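Local coordinates for novel immune-type receptor 11 (Ictalurus punctatus, PDB 2QTE), which probably serves as a cell-surface immune receptor of bony fish, its immunoglobulin variable-type domain belonging to a family implicated in allogeneic recognition, at residues 94-98 / 99-103. The protein carries 1 engineered substitution. Numbering follows the deposited sequence.
Sequences GEVEG and IIIKF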
ATOM      1  N   GLY A  94       7.771   2.752  -2.364  1.00 15.64           N
ATOM      2  CA  GLY A  94       7.024   3.762  -3.058  1.00 21.08           C
ATOM      3  C   GLY A  94       7.416   5.172  -2.746  1.00 21.36           C
ATOM      4  O   GLY A  94       8.058   5.479  -1.729  1.00 24.86           O
ATOM      5  N   GLU A  95       6.978   6.055  -3.617  1.00 26.08           N
ATOM      6  CA  GLU A  95       7.268   7.465  -3.478  1.00 25.85           C
ATOM      7  C   GLU A  95       5.974   8.284  -3.475  1.00 25.14           C
ATOM      8  O   GLU A  95       5.164   8.113  -4.371  1.00 25.91           O
ATOM      9  CB  GLU A  95       8.153   7.851  -4.666  1.00 27.37           C
ATOM     10  CG  GLU A  95       8.797   9.170  -4.492  1.00 35.19           C
ATOM     11  CD  GLU A  95       9.466   9.685  -5.744  1.00 36.52           C
ATOM     12  OE1 GLU A  95       9.945   8.884  -6.570  1.00 35.96           O
ATOM     13  OE2 GLU A  95       9.499  10.918  -5.870  1.00 34.39           O
ATOM     14  N   VAL A  96       5.751   9.130  -2.454  1.00 26.08           N
ATOM     15  CA  VAL A  96       4.589  10.051  -2.427  1.00 23.81           C
ATOM     16  C   VAL A  96       4.817  11.157  -3.463  1.00 31.23           C
ATOM     17  O   VAL A  96       5.862  11.798  -3.465  1.00 27.24           O
ATOM     18  CB  VAL A  96       4.293  10.656  -1.026  1.00 26.92           C
ATOM     19  CG1 VAL A  96       3.386  11.920  -1.101  1.00 26.53           C
ATOM     20  CG2 VAL A  96       3.687   9.618  -0.103  1.00 27.96           C
ATOM     21  N   GLU A  97       3.845  11.325  -4.360  1.00 32.95           N
ATOM     22  CA  GLU A  97       3.899  12.346  -5.418  1.00 39.49           C
ATOM     23  C   GLU A  97       2.577  13.095  -5.504  1.00 34.43           C
ATOM     24  O   GLU A  97       1.666  12.652  -6.144  1.00 31.69           O
ATOM     25  CB  GLU A  97       4.224  11.695  -6.756  1.00 42.86           C
ATOM     26  CG  GLU A  97       5.493  12.256  -7.420  1.00 56.54           C
ATOM     27  CD  GLU A  97       5.227  13.353  -8.446  1.00 60.13           C
ATOM     28  OE1 GLU A  97       4.060  13.812  -8.559  1.00 63.02           O
ATOM     29  OE2 GLU A  97       6.187  13.749  -9.156  1.00 60.29           O
ATOM     30  N   GLY A  98       2.482  14.228  -4.821  1.00 37.42           N
ATOM     31  CA  GLY A  98       1.235  14.967  -4.756  1.00 40.78           C
ATOM     32  C   GLY A  98       0.331  14.330  -3.727  1.00 41.22           C
ATOM     33  O   GLY A  98       0.771  14.032  -2.618  1.00 47.13           O
ATOM     34  N   ILE A  99      -0.926  14.104  -4.087  1.00 42.39           N
ATOM     35  CA  ILE A  99      -1.888  13.519  -3.151  1.00 39.83           C
ATOM     36  C   ILE A  99      -1.973  11.987  -3.299  1.00 40.24           C
ATOM     37  O   ILE A  99      -2.886  11.355  -2.737  1.00 33.32           O
ATOM     38  CB  ILE A  99      -3.270  14.184  -3.303  1.00 46.66           C
ATOM     39  CG1 ILE A  99      -3.859  13.965  -4.714  1.00 49.98           C
ATOM     40  CG2 ILE A  99      -3.153  15.694  -3.000  1.00 49.58           C
ATOM     41  CD1 ILE A  99      -5.301  14.397  -4.895  1.00 51.07           C
ATOM     42  N   ILE A 100      -0.992  11.422  -4.018  1.00 34.54           N
ATOM     43  CA  ILE A 100      -0.933  10.007  -4.401  1.00 36.22           C
ATOM     44  C   ILE A 100       0.463   9.451  -4.125  1.00 30.23           C
ATOM     45  O   ILE A 100       1.388  10.221  -4.034  1.00 31.18           O
ATOM     46  CB  ILE A 100      -1.426   9.837  -5.894  1.00 36.10           C
ATOM     47  CG1 ILE A 100      -2.803   9.186  -5.908  1.00 41.29           C
ATOM     48  CG2 ILE A 100      -0.455   9.035  -6.789  1.00 38.53           C
ATOM     49  CD1 ILE A 100      -3.945  10.097  -5.471  1.00 39.79           C
ATOM     50  N   ILE A 101       0.583   8.129  -3.913  1.00 30.94           N
ATOM     51  CA  ILE A 101       1.873   7.409  -3.835  1.00 25.10           C
ATOM     52  C   ILE A 101       1.952   6.364  -4.951  1.00 27.20           C
ATOM     53  O   ILE A 101       0.955   5.701  -5.258  1.00 24.85           O
ATOM     54  CB  ILE A 101       2.134   6.757  -2.398  1.00 31.85           C
ATOM     55  CG1 ILE A 101       3.532   6.085  -2.316  1.00 23.98           C
ATOM     56  CG2 ILE A 101       0.996   5.810  -1.976  1.00 30.30           C
ATOM     57  CD1 ILE A 101       3.726   4.770  -3.078  1.00 42.49           C
ATOM     58  N   LYS A 102       3.115   6.262  -5.595  1.00 26.22           N
ATOM     59  CA  LYS A 102       3.377   5.257  -6.610  1.00 25.80           C
ATOM     60  C   LYS A 102       4.401   4.253  -6.074  1.00 24.03           C
ATOM     61  O   LYS A 102       5.475   4.652  -5.663  1.00 25.82           O
ATOM     62  CB  LYS A 102       3.927   5.908  -7.901  1.00 25.35           C
ATOM     63  CG  LYS A 102       2.926   6.808  -8.573  1.00 35.55           C
ATOM     64  CD  LYS A 102       3.056   6.780 -10.105  1.00 41.03           C
ATOM     65  CE  LYS A 102       3.774   8.023 -10.626  1.00 42.87           C
ATOM     66  NZ  LYS A 102       3.371   8.432 -12.046  1.00 41.03           N
ATOM     67  N   PHE A 103       4.062   2.966  -6.068  1.00 21.49           N
ATOM     68  CA  PHE A 103       4.993   1.910  -5.628  1.00 19.36           C
ATOM     69  C   PHE A 103       5.688   1.351  -6.827  1.00 22.97           C
ATOM     70  O   PHE A 103       5.028   0.930  -7.766  1.00 24.48           O
ATOM     71  CB  PHE A 103       4.223   0.784  -4.928  1.00 16.72           C
ATOM     72  CG  PHE A 103       3.533   1.214  -3.660  1.00 18.85           C
ATOM     73  CD1 PHE A 103       4.267   1.419  -2.493  1.00 16.11           C
ATOM     74  CD2 PHE A 103       2.160   1.436  -3.623  1.00 15.71           C
ATOM     75  CE1 PHE A 103       3.643   1.819  -1.331  1.00 14.90           C
ATOM     76  CE2 PHE A 103       1.529   1.809  -2.451  1.00 20.97           C
ATOM     77  CZ  PHE A 103       2.269   2.025  -1.314  1.00 15.17           C
TER
HETATM   78  O   HOH W   1      -1.022  14.744  -6.901  1.00 42.75           O
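The β hairpin formed by the last two strands of this V-type immunoglobulin domain turns through G98 and I99, where a CDR3-like loop would lie. E95 and K102 form an antiparallel hydrogen-bonded pair: E95 N reaches K102 O at 2.9 Å, and K102 N returns to E95 O at 3.0 Å. Nearer the tip, E97 N donates to I100 O at 2.7 Å, linking the first and last residues of a type II' turn whose G98 has the positive phi that favours glycine.

On the face bearing V96, I101 and F103, I101 spans from V96 to G94. Its CG1, anti to the backbone N (chi1 -176°), lies 3.3 Å from E95 O, and the bend at chi2 (-73°) carries CD1 to 3.4 Å from G94 CA and over the F103 ring centre. G94, lacking a side chain, lets I101 CD1 and F103 CD1 approach closely. V96 crosses I101 at about a right angle, CG2 4.0 Å from I101 CB.

The E95 carboxylate turns away to T27 N and N28 N. I101 packs on I101 of the second subunit, its N bonding to Y35 OH there, and I99 meets that subunit's N31; strand and tip lie at a dimer interface, as CDR3 often does in paired V domains.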